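Local coordinates for putative trimethylamine methyltransferase (Rhizobium meliloti, PDB 4YYC), which probably acts as a methyltransferase of the trimethylamine methyltransferase family, its own methyl donor and acceptor not being established, at residues P42-R47 with S173-G178; I48-V53 with G131-V136; M380-G385 with G415-M420. All coordinates share one frame; numbering follows the deposited sequence.

Interaction 1: residues P42-R47 with S173-G178; sequences PYIQRR and SMHSSG
Tyr43 lays its backbone CA, not its phenol, over one face of the His175 imidazole, a CH-pi contact in which Tyr43 CA stands 3.9 Å from the centroid of the His175 ring and 18° off the ring normal. The opposite face carries Ser173 O, near the rim. Apolar contact is added by Ile44, whose CG1 and CD1 both come up to His175 CE1 at 4.0 Å, the two side chains crossing at about a right angle. In this way strand 44-45, an outer strand of a three-stranded mixed sheet, and the residues just before it are set against the loop after helix 158-170; further along that loop Ser176 OG accepts from Gly178 N in an ST turn. The polar contact is indirect. Pro42 O lies 3.4 Å from His175 NE2, but at a poor angle for bonding, and both atoms turn to Gln418 of helix 404-420: His175 NE2 bonds to Gln418 OE1, while Gln418 NE2 gives to Pro42 O. His175 ND1 accepts from Phe137 N, which probably fixes the turn of the ring. With an alanine at His175, Tyr43 CA would probably lose the ring it rests on and Phe137 N its acceptor.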
loop_
_atom_site.group_PDB
_atom_site.type_symbol
_atom_site.label_atom_id
_atom_site.label_comp_id
_atom_site.label_asym_id
_atom_site.label_seq_id
_atom_site.Cartn_x
_atom_site.Cartn_y
_atom_site.Cartn_z
ATOM N N PRO A 42 -5.597 -20.076 -9.527
ATOM C CA PRO A 42 -4.421 -20.064 -10.387
ATOM C C PRO A 42 -3.723 -18.719 -10.335
ATOM O O PRO A 42 -4.206 -17.771 -9.697
ATOM C CB PRO A 42 -4.999 -20.301 -11.771
ATOM C CG PRO A 42 -6.315 -19.705 -11.675
ATOM C CD PRO A 42 -6.834 -19.949 -10.287
ATOM N N TYR A 43 -2.556 -18.663 -10.943
ATOM C CA TYR A 43 -1.764 -17.451 -11.009
ATOM C C TYR A 43 -2.600 -16.247 -11.437
ATOM O O TYR A 43 -3.522 -16.368 -12.225
ATOM C CB TYR A 43 -0.542 -17.630 -11.919
ATOM C CG TYR A 43 -0.828 -17.804 -13.365
ATOM C CD1 TYR A 43 -1.102 -19.056 -13.898
ATOM C CD2 TYR A 43 -0.875 -16.709 -14.231
ATOM C CE1 TYR A 43 -1.375 -19.203 -15.233
ATOM C CE2 TYR A 43 -1.160 -16.859 -15.569
ATOM C CZ TYR A 43 -1.404 -18.108 -16.057
ATOM O OH TYR A 43 -1.691 -18.285 -17.399
ATOM N N ILE A 44 -2.231 -15.096 -10.911
ATOM C CA ILE A 44 -2.900 -13.846 -11.259
ATOM C C ILE A 44 -2.594 -13.451 -12.712
ATOM O O ILE A 44 -1.437 -13.475 -13.133
ATOM C CB ILE A 44 -2.399 -12.699 -10.343
ATOM C CG1 ILE A 44 -2.886 -12.935 -8.897
ATOM C CG2 ILE A 44 -2.841 -11.370 -10.882
ATOM C CD1 ILE A 44 -2.127 -12.149 -7.894
ATOM N N GLN A 45 -3.640 -13.050 -13.442
ATOM C CA GLN A 45 -3.470 -12.402 -14.737
ATOM C C GLN A 45 -3.927 -10.968 -14.531
ATOM O O GLN A 45 -5.125 -10.715 -14.418
ATOM C CB GLN A 45 -4.307 -13.067 -15.825
ATOM C CG GLN A 45 -3.797 -14.438 -16.125
ATOM C CD GLN A 45 -4.588 -15.142 -17.193
ATOM O OE1 GLN A 45 -4.935 -14.550 -18.233
ATOM N NE2 GLN A 45 -4.845 -16.424 -16.982
ATOM N N ARG A 46 -2.982 -10.033 -14.476
ATOM C CA ARG A 46 -3.316 -8.633 -14.201
ATOM C C ARG A 46 -4.069 -7.970 -15.318
ATOM O O ARG A 46 -3.654 -8.079 -16.475
ATOM C CB ARG A 46 -2.042 -7.803 -13.900
ATOM C CG ARG A 46 -1.471 -8.026 -12.510
ATOM C CD ARG A 46 -0.133 -7.335 -12.332
ATOM N NE ARG A 46 0.957 -8.160 -12.882
ATOM C CZ ARG A 46 1.615 -7.956 -14.027
ATOM N NH1 ARG A 46 2.545 -8.815 -14.362
ATOM N NH2 ARG A 46 1.366 -6.923 -14.830
ATOM N N ARG A 47 -5.202 -7.345 -14.973
ATOM C CA ARG A 47 -5.997 -6.553 -15.916
ATOM C C ARG A 47 -5.732 -5.078 -15.673
ATOM O O ARG A 47 -6.117 -4.236 -16.480
ATOM C CB ARG A 47 -7.491 -6.838 -15.760
ATOM C CG ARG A 47 -7.900 -8.300 -15.834
ATOM C CD ARG A 47 -7.417 -8.971 -17.091
ATOM N NE ARG A 47 -7.966 -10.317 -17.197
ATOM C CZ ARG A 47 -7.364 -11.314 -17.828
ATOM N NH1 ARG A 47 -7.934 -12.503 -17.865
ATOM N NH2 ARG A 47 -6.191 -11.117 -18.414
ATOM N N SER A 173 -4.248 -18.121 -2.524
ATOM C CA SER A 173 -3.516 -17.263 -3.460
ATOM C C SER A 173 -2.022 -17.443 -3.380
ATOM O O SER A 173 -1.279 -16.648 -3.939
ATOM C CB SER A 173 -3.929 -15.775 -3.342
ATOM O OG SER A 173 -5.226 -15.551 -3.861
HETATM N N MSE A 174 -1.553 -18.519 -2.745
HETATM C CA MSE A 174 -0.113 -18.874 -2.803
HETATM C C MSE A 174 0.032 -19.753 -4.008
HETATM O O MSE A 174 -0.430 -20.891 -4.007
HETATM C CB MSE A 174 0.322 -19.528 -1.493
HETATM C CG MSE A 174 1.815 -19.731 -1.389
HETATM SE SE MSE A 174 2.758 -18.005 -1.543
HETATM C CE MSE A 174 2.453 -17.475 0.214
ATOM N N HIS A 175 0.664 -19.281 -5.073
ATOM C CA HIS A 175 0.661 -20.038 -6.316
ATOM C C HIS A 175 1.812 -21.021 -6.413
ATOM O O HIS A 175 1.703 -21.984 -7.161
ATOM C CB HIS A 175 0.688 -19.097 -7.500
ATOM C CG HIS A 175 -0.342 -18.004 -7.378
ATOM N ND1 HIS A 175 -0.000 -16.691 -7.176
ATOM C CD2 HIS A 175 -1.696 -18.042 -7.391
ATOM C CE1 HIS A 175 -1.098 -15.960 -7.080
ATOM N NE2 HIS A 175 -2.140 -16.763 -7.199
ATOM N N SER A 176 2.897 -20.743 -5.725
ATOM C CA SER A 176 4.070 -21.633 -5.689
ATOM C C SER A 176 4.277 -22.157 -4.295
ATOM O O SER A 176 4.044 -21.445 -3.325
ATOM C CB SER A 176 5.296 -20.835 -6.080
ATOM O OG SER A 176 6.514 -21.532 -5.872
ATOM N N SER A 177 4.813 -23.364 -4.225
ATOM C CA SER A 177 5.242 -23.993 -2.972
ATOM C C SER A 177 6.472 -23.333 -2.384
ATOM O O SER A 177 6.717 -23.411 -1.183
ATOM C CB SER A 177 5.534 -25.465 -3.204
ATOM O OG SER A 177 5.536 -26.214 -2.015
ATOM N N GLY A 178 7.257 -22.683 -3.214
ATOM C CA GLY A 178 8.491 -22.038 -2.760
ATOM C C GLY A 178 9.724 -22.954 -2.788
ATOM O O GLY A 178 9.768 -23.931 -3.506
#

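Interaction 2: residues I48-V53 with G131-V136; sequences IREYEV and GGKATV
Lys133 and Glu50 carry this contact almost by themselves, through a salt bridge at the protein surface in which Lys133 NZ stands 3.3 Å from Glu50 OE2. The ammonium group comes to the carboxylate from above its plane, 44° out of it, and favours one oxygen: Glu50 OE1 is farther from Lys133 NZ, at 3.7 Å. The two side chains cross at about a right angle. Each is bent at its second torsion, Glu50 with chi2 at 94° and Lys133 with chi2 at -64°, and these bends bring the charged ends together although neither side chain sets out directly at the other segment.

Lys133 owes its position to a type II' beta turn from Gly131 to Ala134, the short connection between strands 128-131 and 134-137, with Gly132 supplying the positive phi that such a turn needs. Glu50 belongs to the extended loop between strand 44-45 and helix 56-73 and also touches Arg348 of helix 334-350. Its neighbours in that loop face the second subunit, where Arg49 O accepts from Tyr51 OH of the other copy.

Two waters widen the bridge. One accepts from Lys133 NZ at 2.7 Å and donates to Ile48 O at 2.9 Å. The other donates to Glu50 OE2 at 2.6 Å and to Gly132 O, spending both its hydrogens between loop and turn. Glu50 OE2 is therefore gripped by an ammonium and a water, and Lys133 NZ by a carboxylate and a water. A long, out-of-plane ion pair that shares its bonds with water in this way probably adds only modestly to stability, pairing opposite charges where the loop meets the turn.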
loop_
_atom_site.group_PDB
_atom_site.type_symbol
_atom_site.label_atom_id
_atom_site.label_comp_id
_atom_site.label_asym_id
_atom_site.label_seq_id
_atom_site.Cartn_x
_atom_site.Cartn_y
_atom_site.Cartn_z
ATOM N N ILE A 48 -5.093 -4.765 -14.558
ATOM C CA ILE A 48 -4.735 -3.426 -14.177
ATOM C C ILE A 48 -3.374 -3.073 -14.782
ATOM O O ILE A 48 -2.620 -3.965 -15.212
ATOM C CB ILE A 48 -4.712 -3.247 -12.631
ATOM C CG1 ILE A 48 -3.763 -4.234 -11.969
ATOM C CG2 ILE A 48 -6.110 -3.465 -12.069
ATOM C CD1 ILE A 48 -3.609 -3.934 -10.473
ATOM N N ARG A 49 -3.078 -1.771 -14.826
ATOM C CA ARG A 49 -1.870 -1.166 -15.395
ATOM C C ARG A 49 -0.684 -1.232 -14.467
ATOM O O ARG A 49 -0.866 -1.307 -13.227
ATOM C CB ARG A 49 -2.102 0.341 -15.649
ATOM C CG ARG A 49 -3.093 0.621 -16.727
ATOM C CD ARG A 49 -3.319 2.102 -16.849
ATOM N NE ARG A 49 -4.693 2.297 -17.243
ATOM C CZ ARG A 49 -5.154 3.391 -17.806
ATOM N NH1 ARG A 49 -4.331 4.396 -18.058
ATOM N NH2 ARG A 49 -6.429 3.466 -18.121
ATOM N N GLU A 50 0.524 -1.171 -15.037
ATOM C CA GLU A 50 1.760 -1.039 -14.251
ATOM C C GLU A 50 2.003 0.425 -13.877
ATOM O O GLU A 50 1.808 1.334 -14.693
ATOM C CB GLU A 50 2.976 -1.579 -15.012
ATOM C CG GLU A 50 2.756 -2.995 -15.553
ATOM C CD GLU A 50 2.240 -3.030 -17.004
ATOM O OE1 GLU A 50 1.517 -2.100 -17.473
ATOM O OE2 GLU A 50 2.576 -4.014 -17.697
ATOM N N TYR A 51 2.351 0.677 -12.612
ATOM C CA TYR A 51 2.671 2.013 -12.165
ATOM C C TYR A 51 4.139 2.309 -12.423
ATOM O O TYR A 51 5.012 1.486 -12.032
ATOM C CB TYR A 51 2.404 2.110 -10.659
ATOM C CG TYR A 51 2.583 3.524 -10.179
ATOM C CD1 TYR A 51 1.672 4.510 -10.529
ATOM C CD2 TYR A 51 3.624 3.880 -9.336
ATOM C CE1 TYR A 51 1.822 5.799 -10.113
ATOM C CE2 TYR A 51 3.776 5.184 -8.892
ATOM C CZ TYR A 51 2.862 6.147 -9.257
ATOM O OH TYR A 51 2.957 7.441 -8.847
ATOM N N GLU A 52 4.401 3.452 -13.038
ATOM C CA GLU A 52 5.734 3.889 -13.481
ATOM C C GLU A 52 6.209 5.080 -12.690
ATOM O O GLU A 52 5.421 5.983 -12.423
ATOM C CB GLU A 52 5.695 4.380 -14.896
ATOM C CG GLU A 52 5.030 3.449 -15.843
ATOM C CD GLU A 52 5.212 3.887 -17.283
ATOM O OE1 GLU A 52 5.238 5.106 -17.639
ATOM O OE2 GLU A 52 5.307 2.986 -18.082
ATOM N N VAL A 53 7.497 5.074 -12.350
ATOM C CA VAL A 53 8.170 6.189 -11.740
ATOM C C VAL A 53 9.229 6.893 -12.580
ATOM O O VAL A 53 9.636 7.969 -12.210
ATOM C CB VAL A 53 8.736 5.831 -10.374
ATOM C CG1 VAL A 53 7.597 5.331 -9.480
ATOM C CG2 VAL A 53 9.846 4.804 -10.488
ATOM N N GLY A 131 6.102 -14.219 -16.373
ATOM C CA GLY A 131 6.285 -13.170 -17.360
ATOM C C GLY A 131 4.989 -12.534 -17.800
ATOM O O GLY A 131 3.878 -12.989 -17.463
ATOM N N GLY A 132 5.132 -11.445 -18.537
ATOM C CA GLY A 132 3.998 -10.718 -19.081
ATOM C C GLY A 132 3.095 -10.143 -18.029
ATOM O O GLY A 132 3.571 -9.580 -17.043
ATOM N N LYS A 133 1.794 -10.373 -18.199
ATOM C CA LYS A 133 0.786 -9.863 -17.245
ATOM C C LYS A 133 0.559 -10.734 -16.025
ATOM O O LYS A 133 -0.260 -10.415 -15.201
ATOM C CB LYS A 133 -0.564 -9.604 -17.970
ATOM C CG LYS A 133 -0.493 -8.581 -19.098
ATOM C CD LYS A 133 -0.129 -7.208 -18.574
ATOM C CE LYS A 133 -0.152 -6.192 -19.687
ATOM N NZ LYS A 133 -0.247 -4.812 -19.186
ATOM N N ALA A 134 1.322 -11.801 -15.871
ATOM C CA ALA A 134 1.089 -12.747 -14.798
ATOM C C ALA A 134 1.796 -12.322 -13.517
ATOM O O ALA A 134 2.830 -11.635 -13.572
ATOM C CB ALA A 134 1.559 -14.131 -15.221
ATOM N N THR A 135 1.229 -12.735 -12.394
ATOM C CA THR A 135 1.865 -12.554 -11.071
ATOM C C THR A 135 1.719 -13.852 -10.308
ATOM O O THR A 135 0.629 -14.410 -10.207
ATOM C CB THR A 135 1.251 -11.365 -10.299
ATOM O OG1 THR A 135 1.580 -10.150 -10.970
ATOM C CG2 THR A 135 1.786 -11.280 -8.866
ATOM N N VAL A 136 2.865 -14.337 -9.782
ATOM C CA VAL A 136 2.941 -15.604 -9.081
ATOM C C VAL A 136 3.554 -15.343 -7.700
ATOM O O VAL A 136 4.690 -14.898 -7.590
ATOM C CB VAL A 136 3.852 -16.569 -9.878
ATOM C CG1 VAL A 136 4.075 -17.869 -9.142
ATOM C CG2 VAL A 136 3.252 -16.834 -11.257
HETATM O O HOH W 1 -2.637 -5.128 -17.879
HETATM O O HOH W 2 3.263 -6.372 -16.900
#

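Interaction 3: residues M380-G385 with G415-M420; sequences MTLLAG and GMMQKM
Leu382 sets its CD2 methyl in the angle between Met417 and Met420, two residues one helical turn apart on helix 404-420. Both methionines are selenomethionine in this crystal. Leu382 CD2 meets the selenium, SE of Met417, at 4.0 Å, and Met420 CG at 3.8 Å. The methyl also touches the main chain, with Met417 O 3.8 Å from Leu382 CD2. One branch of the leucine thus does most of the work, while Leu382 CD1 only grazes Met417 O at 4.2 Å.

The reach of Leu382 follows from its first torsion, chi1 180°, which sets CG opposite the backbone nitrogen and carries the isobutyl group straight out to the neighbouring helix. Met417 behaves differently: its CB starts toward Leu382, but a bend at chi2 (-61°) leads the chain aside, and SE lies along the flank of the leucine. Leu382 and Met420 cross obliquely. Met420 has two conformers, and its share of the contact, like its packing on Leu338 of the second subunit, is accordingly less certain. The backbones are nearest where Leu382 CA and Met417 CA stand 7.0 Å apart, close enough for the leucine methyl to touch a main-chain carbonyl.

Further apolar side chains border the contact: Ile48 packs on Leu382 and Leu378 on Met417. Just beyond it, helix 368-383 ends in a Schellman motif, where Gly385, at positive phi, turns the chain toward strand 388-389. The contact joins the consecutive helices 368-383 and 404-420, the first running on into strand 388-389, probably one of the barrel strands; this is consistent with the outer helical layer of the alpha/beta barrel expected for this family.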
loop_
_atom_site.group_PDB
_atom_site.type_symbol
_atom_site.label_atom_id
_atom_site.label_comp_id
_atom_site.label_asym_id
_atom_site.label_seq_id
_atom_site.Cartn_x
_atom_site.Cartn_y
_atom_site.Cartn_z
HETATM N N MSE A 380 3.277 -2.108 -3.728
HETATM C CA MSE A 380 4.230 -1.792 -4.815
HETATM C C MSE A 380 4.427 -3.014 -5.670
HETATM O O MSE A 380 4.447 -2.950 -6.894
HETATM C CB MSE A 380 5.539 -1.257 -4.242
HETATM C CG MSE A 380 6.679 -1.114 -5.226
HETATM SE SE MSE A 380 7.563 -2.778 -5.699
HETATM C CE MSE A 380 8.395 -3.112 -3.965
ATOM N N THR A 381 4.496 -4.187 -5.036
ATOM C CA THR A 381 4.829 -5.409 -5.778
ATOM C C THR A 381 3.770 -5.657 -6.841
ATOM O O THR A 381 4.063 -5.949 -8.002
ATOM C CB THR A 381 4.914 -6.606 -4.809
ATOM O OG1 THR A 381 5.951 -6.371 -3.845
ATOM C CG2 THR A 381 5.192 -7.892 -5.516
ATOM N N LEU A 382 2.508 -5.483 -6.454
ATOM C CA LEU A 382 1.425 -5.713 -7.415
ATOM C C LEU A 382 1.397 -4.599 -8.458
ATOM O O LEU A 382 1.270 -4.857 -9.675
ATOM C CB LEU A 382 0.084 -5.749 -6.709
ATOM C CG LEU A 382 -1.119 -5.983 -7.646
ATOM C CD1 LEU A 382 -1.085 -7.383 -8.171
ATOM C CD2 LEU A 382 -2.428 -5.683 -6.954
ATOM N N LEU A 383 1.472 -3.359 -8.018
ATOM C CA LEU A 383 1.285 -2.242 -8.944
ATOM C C LEU A 383 2.442 -2.090 -9.912
ATOM O O LEU A 383 2.254 -1.608 -11.038
ATOM C CB LEU A 383 1.054 -0.936 -8.170
ATOM C CG LEU A 383 -0.219 -0.922 -7.327
ATOM C CD1 LEU A 383 -0.332 0.416 -6.667
ATOM C CD2 LEU A 383 -1.439 -1.187 -8.151
ATOM N N ALA A 384 3.625 -2.562 -9.518
ATOM C CA ALA A 384 4.787 -2.598 -10.433
ATOM C C ALA A 384 4.652 -3.667 -11.492
ATOM O O ALA A 384 5.448 -3.674 -12.442
ATOM C CB ALA A 384 6.067 -2.833 -9.626
ATOM N N GLY A 385 3.701 -4.595 -11.360
ATOM C CA GLY A 385 3.573 -5.695 -12.331
ATOM C C GLY A 385 4.610 -6.774 -12.101
ATOM O O GLY A 385 5.186 -7.296 -13.050
ATOM N N GLY A 415 -4.691 -12.728 -1.131
ATOM C CA GLY A 415 -6.023 -12.896 -1.746
ATOM C C GLY A 415 -6.626 -11.554 -2.172
ATOM O O GLY A 415 -7.282 -11.475 -3.228
HETATM N N MSE A 416 -6.356 -10.508 -1.394
HETATM C CA MSE A 416 -6.866 -9.164 -1.731
HETATM C C MSE A 416 -6.159 -8.686 -2.972
HETATM O O MSE A 416 -6.786 -8.121 -3.861
HETATM C CB MSE A 416 -6.655 -8.204 -0.579
HETATM C CG MSE A 416 -7.642 -8.596 0.485
HETATM SE SE MSE A 416 -7.377 -7.281 1.948
HETATM C CE MSE A 416 -7.964 -8.595 3.341
HETATM N N MSE A 417 -4.867 -8.916 -3.068
HETATM C CA MSE A 417 -4.112 -8.504 -4.245
HETATM C C MSE A 417 -4.580 -9.244 -5.495
HETATM O O MSE A 417 -4.725 -8.663 -6.568
HETATM C CB MSE A 417 -2.605 -8.740 -4.101
HETATM C CG MSE A 417 -1.968 -8.011 -2.927
HETATM SE SE MSE A 417 -2.105 -6.045 -2.988
HETATM C CE MSE A 417 -2.155 -5.610 -1.032
ATOM N N GLN A 418 -4.899 -10.530 -5.358
ATOM C CA GLN A 418 -5.415 -11.320 -6.459
ATOM C C GLN A 418 -6.731 -10.732 -6.974
ATOM O O GLN A 418 -6.933 -10.623 -8.183
ATOM C CB GLN A 418 -5.602 -12.782 -5.991
ATOM C CG GLN A 418 -6.187 -13.691 -7.032
ATOM C CD GLN A 418 -5.365 -14.908 -7.394
ATOM O OE1 GLN A 418 -4.650 -15.468 -6.553
ATOM N NE2 GLN A 418 -5.553 -15.394 -8.611
ATOM N N LYS A 419 -7.593 -10.347 -6.063
ATOM C CA LYS A 419 -8.876 -9.761 -6.475
ATOM C C LYS A 419 -8.673 -8.367 -7.091
ATOM O O LYS A 419 -9.285 -8.055 -8.123
ATOM C CB LYS A 419 -9.817 -9.730 -5.277
ATOM C CG LYS A 419 -11.168 -9.099 -5.554
ATOM C CD LYS A 419 -11.960 -9.915 -6.606
ATOM C CE LYS A 419 -13.323 -9.275 -6.863
ATOM N NZ LYS A 419 -14.076 -9.142 -5.578
HETATM N N MSE A 420 -7.819 -7.540 -6.478
HETATM C CA MSE A 420 -7.502 -6.188 -6.985
HETATM C C MSE A 420 -7.042 -6.234 -8.411
HETATM O O MSE A 420 -7.394 -5.391 -9.246
HETATM C CB MSE A 420 -6.410 -5.548 -6.109
HETATM C CG MSE A 420 -5.912 -4.175 -6.564
HETATM SE SE MSE A 420 -7.285 -2.909 -5.946
HETATM C CE MSE A 420 -6.666 -3.136 -4.087
#

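How the interactions relate
From the N terminus, the chain first passes 42-47, which meets 173-178 and closes the long loop of interaction 1. It runs straight on into 48-53, whose partner 131-136 comes back earlier, so interaction 2 lies wholly within that loop. Interaction 3 follows in series, closing a shorter loop between helices 368-383 and 404-420. The contacts also touch one another. Strands 44-45 and 134-137 are neighbours in one sheet, linking interactions 1 and 2; Gln418 of helix 404-420 bonds to Ser173; and Tyr51 N bonds to Leu383 O. The N-terminal strand and loop are thereby tied to sheet, helices and, through interactions 2 and 3, the second subunit.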